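Local coordinates for putative metal-sulfur cluster biosynthesis proteins YuaD (Bacillus subtilis, PDB 1ORU), which is of unknown function but carries a MOSC domain, of a family generally thought to bind molybdenum and pyridoxal phosphate and perhaps to handle metal-sulfur clusters, at residues Pro91-Ala96 / Gly136-Ser141; Tyr16-Asp19 / Val24-Gln27; Gly112-Phe117 / Ala122-Gly127. All blocks are in the same frame, centred on the assembly; numbering follows the deposited sequence.

Interaction 1 of 3, residues Pro91-Ala96 / Gly136-Ser141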
loop_
_atom_site.group_PDB
_atom_site.type_symbol
_atom_site.label_atom_id
_atom_site.label_comp_id
_atom_site.label_asym_id
_atom_site.label_seq_id
_atom_site.Cartn_x
_atom_site.Cartn_y
_atom_site.Cartn_z
ATOM N N PRO A 91 -13.418 20.494 0.794
ATOM C CA PRO A 91 -12.741 19.304 0.272
ATOM C C PRO A 91 -12.417 19.434 -1.218
ATOM O O PRO A 91 -11.387 18.939 -1.683
ATOM C CB PRO A 91 -13.748 18.186 0.553
ATOM C CG PRO A 91 -14.377 18.637 1.846
ATOM C CD PRO A 91 -14.610 20.121 1.577
ATOM N N GLU A 92 -13.299 20.109 -1.957
ATOM C CA GLU A 92 -13.121 20.303 -3.395
ATOM C C GLU A 92 -11.805 20.995 -3.728
ATOM O O GLU A 92 -11.124 20.639 -4.695
ATOM C CB GLU A 92 -14.272 21.131 -3.977
ATOM C CG GLU A 92 -15.636 20.471 -3.884
ATOM C CD GLU A 92 -16.456 20.966 -2.706
ATOM O OE1 GLU A 92 -15.925 21.009 -1.577
ATOM O OE2 GLU A 92 -17.644 21.299 -2.913
ATOM N N TRP A 93 -11.460 21.997 -2.928
ATOM C CA TRP A 93 -10.236 22.754 -3.142
ATOM C C TRP A 93 -9.001 21.878 -2.987
ATOM O O TRP A 93 -7.953 22.156 -3.579
ATOM C CB TRP A 93 -10.151 23.909 -2.149
ATOM C CG TRP A 93 -11.320 24.844 -2.183
ATOM C CD1 TRP A 93 -12.282 24.931 -3.151
ATOM C CD2 TRP A 93 -11.632 25.846 -1.215
ATOM N NE1 TRP A 93 -13.175 25.931 -2.842
ATOM C CE2 TRP A 93 -12.798 26.508 -1.658
ATOM C CE3 TRP A 93 -11.038 26.253 -0.013
ATOM C CZ2 TRP A 93 -13.384 27.553 -0.938
ATOM C CZ3 TRP A 93 -11.618 27.291 0.702
ATOM C CH2 TRP A 93 -12.782 27.930 0.235
ATOM N N LEU A 94 -9.124 20.825 -2.187
ATOM C CA LEU A 94 -8.007 19.918 -1.953
ATOM C C LEU A 94 -8.041 18.737 -2.917
ATOM O O LEU A 94 -7.217 17.825 -2.825
ATOM C CB LEU A 94 -8.035 19.414 -0.508
ATOM C CG LEU A 94 -8.033 20.488 0.586
ATOM C CD1 LEU A 94 -8.115 19.826 1.958
ATOM C CD2 LEU A 94 -6.782 21.331 0.483
ATOM N N GLY A 95 -8.994 18.758 -3.843
ATOM C CA GLY A 95 -9.120 17.688 -4.817
ATOM C C GLY A 95 -9.544 16.354 -4.223
ATOM O O GLY A 95 -9.234 15.291 -4.770
ATOM N N ALA A 96 -10.251 16.399 -3.101
ATOM C CA ALA A 96 -10.700 15.169 -2.452
ATOM C C ALA A 96 -11.843 14.504 -3.218
ATOM O O ALA A 96 -12.638 15.177 -3.873
ATOM C CB ALA A 96 -11.139 15.466 -1.026
ATOM N N GLY A 136 -2.691 24.915 -1.954
ATOM C CA GLY A 136 -2.480 26.122 -1.174
ATOM C C GLY A 136 -2.755 27.358 -2.011
ATOM O O GLY A 136 -3.324 28.337 -1.527
ATOM N N GLU A 137 -2.356 27.308 -3.277
ATOM C CA GLU A 137 -2.562 28.427 -4.186
ATOM C C GLU A 137 -4.047 28.568 -4.512
ATOM O O GLU A 137 -4.531 29.666 -4.781
ATOM C CB GLU A 137 -1.730 28.217 -5.450
ATOM C CG GLU A 137 -0.253 28.062 -5.127
ATOM C CD GLU A 137 0.615 27.892 -6.350
ATOM O OE1 GLU A 137 0.387 26.934 -7.118
ATOM O OE2 GLU A 137 1.533 28.717 -6.537
ATOM N N VAL A 138 -4.765 27.449 -4.476
ATOM C CA VAL A 138 -6.202 27.456 -4.724
ATOM C C VAL A 138 -6.877 28.143 -3.538
ATOM O O VAL A 138 -7.735 29.011 -3.707
ATOM C CB VAL A 138 -6.759 26.019 -4.856
ATOM C CG1 VAL A 138 -8.286 26.047 -4.916
ATOM C CG2 VAL A 138 -6.197 25.363 -6.108
ATOM N N ILE A 139 -6.483 27.752 -2.331
ATOM C CA ILE A 139 -7.054 28.346 -1.130
ATOM C C ILE A 139 -6.777 29.846 -1.133
ATOM O O ILE A 139 -7.630 30.652 -0.745
ATOM C CB ILE A 139 -6.458 27.706 0.145
ATOM C CG1 ILE A 139 -6.877 26.230 0.222
ATOM C CG2 ILE A 139 -6.935 28.458 1.376
ATOM C CD1 ILE A 139 -6.169 25.421 1.306
ATOM N N GLN A 140 -5.585 30.216 -1.586
ATOM C CA GLN A 140 -5.202 31.619 -1.646
ATOM C C GLN A 140 -6.171 32.408 -2.521
ATOM O O GLN A 140 -6.559 33.522 -2.170
ATOM C CB GLN A 140 -3.781 31.764 -2.200
ATOM C CG GLN A 140 -3.342 33.213 -2.383
ATOM C CD GLN A 140 -3.082 33.915 -1.068
ATOM O OE1 GLN A 140 -2.002 33.795 -0.493
ATOM N NE2 GLN A 140 -4.076 34.643 -0.574
ATOM N N SER A 141 -6.572 31.830 -3.651
ATOM C CA SER A 141 -7.477 32.521 -4.565
ATOM C C SER A 141 -8.849 32.818 -3.961
ATOM O O SER A 141 -9.550 33.715 -4.431
ATOM C CB SER A 141 -7.633 31.734 -5.876
ATOM O OG SER A 141 -8.350 30.522 -5.702
#
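Trp-93 and Leu-94, in the loop between helix 74-84 and strand 98-101, pack against Val-138 and Ile-139 on helix 133-142. Trp-93 has the largest share of the contact. Its CB bond points at the helix and CB itself lies 4.0 Å from Val-138 CG1. With CG anti to the carbonyl carbon and beside the backbone N (chi1 -56°), the indole crosses the Ile-139 side chain at about a right angle and brings CE3 to 4.2 Å from Ile-139 CG1. Both aliphatic branches approach the ring obliquely. On Val-138 one branch does the work: CG1, anti to the backbone N (chi1 172°), points into the loop and also lies near the carbonyl O of Trp-93. Ile-139 divides its reach, its CG1 meeting the indole while the methyl CD1 touches Leu-94 CD2 at 4.2 Å.

Beyond these pairs, Tyr-142 of the same helix stacks on the indole, and Phe-153 of helix 149-156 touches both Leu-94 and Ile-139. The loop is folded on itself by its own backbone: Leu-94 N and Ala-96 N donate to Pro-91 O from opposite faces of its carbonyl plane. On the helix, Ser-141 OG gives a 2.6 Å hydrogen bond to Val-138 O, in the carbonyl plane and on a lone pair.

No hydrogen bond or salt bridge joins the two segments. Between them the contact is apolar side-chain packing, a modest, buried patch at ordinary van der Waals separations without strain, to which the Tyr-142 stack adds a further tie from the same helix.

Interaction 2 of 3, residues Tyr16-Asp19 / Val24-Gln27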
loop_
_atom_site.group_PDB
_atom_site.type_symbol
_atom_site.label_atom_id
_atom_site.label_comp_id
_atom_site.label_asym_id
_atom_site.label_seq_id
_atom_site.Cartn_x
_atom_site.Cartn_y
_atom_site.Cartn_z
ATOM N N TYR A 16 -16.893 13.468 -4.530
ATOM C CA TYR A 16 -16.535 14.428 -5.573
ATOM C C TYR A 16 -15.700 13.792 -6.680
ATOM O O TYR A 16 -14.970 12.827 -6.448
ATOM C CB TYR A 16 -15.723 15.574 -4.967
ATOM C CG TYR A 16 -16.206 16.057 -3.619
ATOM C CD1 TYR A 16 -16.990 17.202 -3.504
ATOM C CD2 TYR A 16 -15.856 15.375 -2.453
ATOM C CE1 TYR A 16 -17.411 17.658 -2.255
ATOM C CE2 TYR A 16 -16.270 15.820 -1.204
ATOM C CZ TYR A 16 -17.044 16.959 -1.108
ATOM O OH TYR A 16 -17.445 17.402 0.131
ATOM N N ILE A 17 -15.784 14.356 -7.880
ATOM C CA ILE A 17 -15.020 13.833 -9.000
ATOM C C ILE A 17 -14.298 14.949 -9.747
ATOM O O ILE A 17 -14.773 16.085 -9.795
ATOM C CB ILE A 17 -15.934 13.095 -10.001
ATOM C CG1 ILE A 17 -15.085 12.339 -11.025
ATOM C CG2 ILE A 17 -16.839 14.095 -10.714
ATOM C CD1 ILE A 17 -15.897 11.498 -11.995
ATOM N N ALA A 18 -13.140 14.616 -10.310
ATOM C CA ALA A 18 -12.353 15.561 -11.101
ATOM C C ALA A 18 -12.586 15.091 -12.532
ATOM O O ALA A 18 -11.852 14.242 -13.036
ATOM C CB ALA A 18 -10.874 15.456 -10.736
ATOM N N ASP A 19 -13.620 15.628 -13.178
ATOM C CA ASP A 19 -13.968 15.214 -14.533
ATOM C C ASP A 19 -13.248 15.956 -15.655
ATOM O O ASP A 19 -13.472 15.676 -16.834
ATOM C CB ASP A 19 -15.487 15.301 -14.734
ATOM C CG ASP A 19 -16.021 16.712 -14.574
ATOM O OD1 ASP A 19 -15.749 17.349 -13.534
ATOM O OD2 ASP A 19 -16.722 17.181 -15.493
ATOM N N VAL A 24 -9.462 20.448 -8.878
ATOM C CA VAL A 24 -10.523 20.871 -7.973
ATOM C C VAL A 24 -11.733 20.044 -8.394
ATOM O O VAL A 24 -12.210 20.136 -9.527
ATOM C CB VAL A 24 -10.816 22.380 -8.105
ATOM C CG1 VAL A 24 -12.063 22.749 -7.319
ATOM C CG2 VAL A 24 -9.624 23.168 -7.586
ATOM N N THR A 25 -12.208 19.214 -7.475
ATOM C CA THR A 25 -13.318 18.316 -7.747
ATOM C C THR A 25 -14.694 18.956 -7.602
ATOM O O THR A 25 -14.822 20.054 -7.051
ATOM C CB THR A 25 -13.218 17.093 -6.820
ATOM O OG1 THR A 25 -13.158 17.530 -5.455
ATOM C CG2 THR A 25 -11.952 16.307 -7.131
ATOM N N LYS A 26 -15.715 18.272 -8.119
ATOM C CA LYS A 26 -17.088 18.761 -8.021
ATOM C C LYS A 26 -17.958 17.690 -7.375
ATOM O O LYS A 26 -17.842 16.500 -7.684
ATOM C CB LYS A 26 -17.643 19.166 -9.393
ATOM C CG LYS A 26 -17.674 18.079 -10.436
ATOM C CD LYS A 26 -18.215 18.624 -11.753
ATOM C CE LYS A 26 -17.351 19.765 -12.280
ATOM N NZ LYS A 26 -17.807 20.239 -13.612
ATOM N N GLN A 27 -18.827 18.121 -6.469
ATOM C CA GLN A 27 -19.677 17.200 -5.735
ATOM C C GLN A 27 -20.658 16.403 -6.589
ATOM O O GLN A 27 -21.251 16.920 -7.544
ATOM C CB GLN A 27 -20.414 17.950 -4.622
ATOM C CG GLN A 27 -21.086 17.034 -3.611
ATOM C CD GLN A 27 -21.472 17.751 -2.329
ATOM O OE1 GLN A 27 -21.517 18.984 -2.280
ATOM N NE2 GLN A 27 -21.763 16.981 -1.287
#
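Tyr-16 and Ile-17 pair antiparallel with Gln-27 and Lys-26 at the turn end of the hairpin of strands 5-17 and 26-28, where Ile-17 N to Lys-26 O (3.0 Å) and Lys-26 N to Ile-17 O (2.9 Å) close the hydrogen-bonded pair, each N-H nearly straight and tilted out of the acceptor's carbonyl plane. The neighbouring non-hydrogen-bonded pair, Tyr-16 with Gln-27, adds a CA-H...O contact from Tyr-16 CA to Lys-26 O.

Tyr-16 and Gln-27 share one face. The phenol, turned beside its own backbone N (chi1 -40°), reaches over the opposite strand, with CD1 3.7 Å from Gln-27 CB; the extended glutamine slants past the ring's CD1-CE1 side, its amide plane 34° from that of the phenol. At the root of the side chain, Thr-25 crosses Tyr-16 at about a right angle and sets OG1 3.3 Å from Tyr-16 CB. That hydroxyl is hydrogen-bonded to Ala-96 O, while the methyl CG2 turns toward Ala-18 and lies 3.9 Å from its CB. Pro-91 and Glu-92 also touch the tyrosine.

Ile-17 and Lys-26 occupy the other face, where Ile-17 CG2 and Lys-26 CG are 4.1 Å apart. Lys-26 places CG between its backbone N and carbonyl carbon (chi1 59°) and bends again at chi3, which carries the chain across the Asp-19 carboxylate at about a right angle. Asp-19 OD1 lies 3.2 Å from Lys-26 CE and forms a long salt bridge to Lys-26 NZ at 3.5 Å.

Two backbone bonds thus fix the register and Tyr-16 and Thr-25 are buried beside them, whereas the long Asp-19 to Lys-26 bridge lies at an exposed edge and is probably screened by solvent.

Interaction 3 of 3, residues Gly112-Phe117 / Ala122-Gly127; sequences GSRIIF and ALLCEG
Ile-115 and Leu-123 face each other at the tightly packed middle of the contact, a hydrogen-bonded antiparallel pair closed by Leu-123 N to Ile-115 O at 2.9 Å and Ile-115 N to Leu-123 O at 3.0 Å. Their CB atoms are 4.3 Å apart. Leu-123, with CG beside its backbone N (chi1 -61°), sends CD1 to the edge of the Phe-117 ring, 4.1 Å from CE2. Ile-71 of strand 69-73 touches both Ile-115 and Leu-123. Further along, Cys-125 N bonds Ser-113 O almost straight (172°), Gly-112 N to Cys-125 O ends the paired run at 3.2 Å, and Cys-125 SG accepts from Gly-127 N.

The segments form a beta hairpin within the mixed sheet of the MOSC domain, strand 178-184 pairing with 114-116 and strand 163-169 with 122-128.

The face bearing Arg-114, Ile-116, Ala-122 and Leu-124 turns instead to the second subunit. Its looser part is Ile-116, partly exposed, whose CG1 meets Ala-122 CB at 3.9 Å. Arg-114 and Leu-124 run side by side, the arginine bending at chi2 (73°) to lay one guanidinium face against Leu-124 CD1, 3.8 Å from Arg-114 NE and nearer the rim than the centre. NE forms a salt bridge with Glu-168, while NH1 makes a weak bond to Gly-112 O. A methionine in place of Arg-114 would probably leave the Glu-168 carboxylate without its charged mate and strip Leu-124 CD1 of its flat support. Met-56 and Phe-57 of the second subunit pack on Ile-116 and Ala-122 respectively, and Glu-54 of that subunit lies against Arg-114.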
loop_
_atom_site.group_PDB
_atom_site.type_symbol
_atom_site.label_atom_id
_atom_site.label_comp_id
_atom_site.label_asym_id
_atom_site.label_seq_id
_atom_site.Cartn_x
_atom_site.Cartn_y
_atom_site.Cartn_z
ATOM N N GLY A 112 -2.866 -0.292 5.079
ATOM C CA GLY A 112 -3.359 -1.635 5.336
ATOM C C GLY A 112 -4.766 -1.607 5.910
ATOM O O GLY A 112 -5.460 -2.625 5.929
ATOM N N SER A 113 -5.181 -0.442 6.404
ATOM C CA SER A 113 -6.525 -0.286 6.947
ATOM C C SER A 113 -7.490 -0.310 5.766
ATOM O O SER A 113 -7.102 -0.024 4.636
ATOM C CB SER A 113 -6.667 1.054 7.682
ATOM O OG SER A 113 -5.815 1.127 8.816
ATOM N N ARG A 114 -8.744 -0.648 6.034
ATOM C CA ARG A 114 -9.773 -0.694 5.002
ATOM C C ARG A 114 -10.958 0.177 5.381
ATOM O O ARG A 114 -11.284 0.305 6.562
ATOM C CB ARG A 114 -10.289 -2.125 4.820
ATOM C CG ARG A 114 -9.579 -2.941 3.776
ATOM C CD ARG A 114 -8.193 -3.363 4.208
ATOM N NE ARG A 114 -7.707 -4.398 3.303
ATOM C CZ ARG A 114 -6.737 -5.254 3.590
ATOM N NH1 ARG A 114 -6.124 -5.202 4.770
ATOM N NH2 ARG A 114 -6.397 -6.183 2.702
ATOM N N ILE A 115 -11.582 0.783 4.374
ATOM C CA ILE A 115 -12.783 1.600 4.549
ATOM C C ILE A 115 -13.815 0.955 3.628
ATOM O O ILE A 115 -13.656 0.954 2.401
ATOM C CB ILE A 115 -12.568 3.064 4.116
ATOM C CG1 ILE A 115 -11.505 3.715 5.005
ATOM C CG2 ILE A 115 -13.889 3.832 4.217
ATOM C CD1 ILE A 115 -11.148 5.134 4.603
ATOM N N ILE A 116 -14.874 0.412 4.219
ATOM C CA ILE A 116 -15.898 -0.288 3.456
ATOM C C ILE A 116 -17.260 0.398 3.478
ATOM O O ILE A 116 -17.733 0.839 4.529
ATOM C CB ILE A 116 -16.024 -1.735 3.976
ATOM C CG1 ILE A 116 -14.648 -2.407 3.935
ATOM C CG2 ILE A 116 -17.029 -2.519 3.135
ATOM C CD1 ILE A 116 -14.659 -3.870 4.346
ATOM N N PHE A 117 -17.877 0.480 2.304
ATOM C CA PHE A 117 -19.176 1.113 2.116
ATOM C C PHE A 117 -20.311 0.078 2.123
ATOM O O PHE A 117 -20.064 -1.118 1.991
ATOM C CB PHE A 117 -19.156 1.903 0.801
ATOM C CG PHE A 117 -18.255 3.114 0.832
ATOM C CD1 PHE A 117 -18.790 4.393 0.933
ATOM C CD2 PHE A 117 -16.871 2.974 0.753
ATOM C CE1 PHE A 117 -17.954 5.526 0.951
ATOM C CE2 PHE A 117 -16.031 4.096 0.771
ATOM C CZ PHE A 117 -16.576 5.374 0.871
ATOM N N ALA A 122 -14.827 -1.180 -1.352
ATOM C CA ALA A 122 -13.812 -1.080 -0.308
ATOM C C ALA A 122 -12.541 -0.377 -0.760
ATOM O O ALA A 122 -12.059 -0.574 -1.879
ATOM C CB ALA A 122 -13.469 -2.474 0.216
ATOM N N LEU A 123 -12.003 0.446 0.132
ATOM C CA LEU A 123 -10.777 1.187 -0.134
ATOM C C LEU A 123 -9.644 0.674 0.753
ATOM O O LEU A 123 -9.840 0.413 1.950
ATOM C CB LEU A 123 -10.994 2.683 0.129
ATOM C CG LEU A 123 -12.066 3.372 -0.725
ATOM C CD1 LEU A 123 -12.172 4.842 -0.352
ATOM C CD2 LEU A 123 -11.711 3.221 -2.187
ATOM N N LEU A 124 -8.468 0.523 0.154
ATOM C CA LEU A 124 -7.277 0.072 0.867
ATOM C C LEU A 124 -6.455 1.322 1.161
ATOM O O LEU A 124 -6.087 2.052 0.246
ATOM C CB LEU A 124 -6.464 -0.884 -0.012
ATOM C CG LEU A 124 -5.063 -1.251 0.488
ATOM C CD1 LEU A 124 -5.162 -2.081 1.766
ATOM C CD2 LEU A 124 -4.325 -2.029 -0.603
ATOM N N CYS A 125 -6.164 1.573 2.430
ATOM C CA CYS A 125 -5.394 2.765 2.787
ATOM C C CYS A 125 -3.921 2.709 2.345
ATOM O O CYS A 125 -3.189 1.767 2.683
ATOM C CB CYS A 125 -5.468 3.004 4.294
ATOM S SG CYS A 125 -4.613 4.512 4.793
ATOM N N GLU A 126 -3.499 3.714 1.581
ATOM C CA GLU A 126 -2.119 3.804 1.126
ATOM C C GLU A 126 -1.349 4.944 1.805
ATOM O O GLU A 126 -0.389 5.488 1.251
ATOM C CB GLU A 126 -2.054 3.950 -0.397
ATOM C CG GLU A 126 -2.341 2.650 -1.156
ATOM C CD GLU A 126 -1.277 1.578 -0.944
ATOM O OE1 GLU A 126 -0.079 1.923 -0.937
ATOM O OE2 GLU A 126 -1.634 0.385 -0.802
ATOM N N GLY A 127 -1.789 5.313 3.001
ATOM C CA GLY A 127 -1.076 6.323 3.761
ATOM C C GLY A 127 -1.391 7.789 3.582
ATOM O O GLY A 127 -2.288 8.178 2.835
#

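Interactions 1 and 2 adjoin, their centres 12 Å apart: the hydrogen bond from Thr-25 to Ala-96 ties the two contacts together, and Glu-92 CD packs 3.5 Å from Tyr-16 CE1. The loop 91-96 thus sits between the hairpin end of interaction 2 and helix 133-142. Interaction 3 stands apart, its centre 24 Å from that of interaction 1, across the centre of the chain, and 20 Å from that of interaction 2; nearest atoms are about 10 Å away in both cases. Interactions 2 and 3 nevertheless reach the same sheet, and strand 122-128 is followed in the chain by helix 133-142. Of the three, interaction 3 alone touches the second subunit.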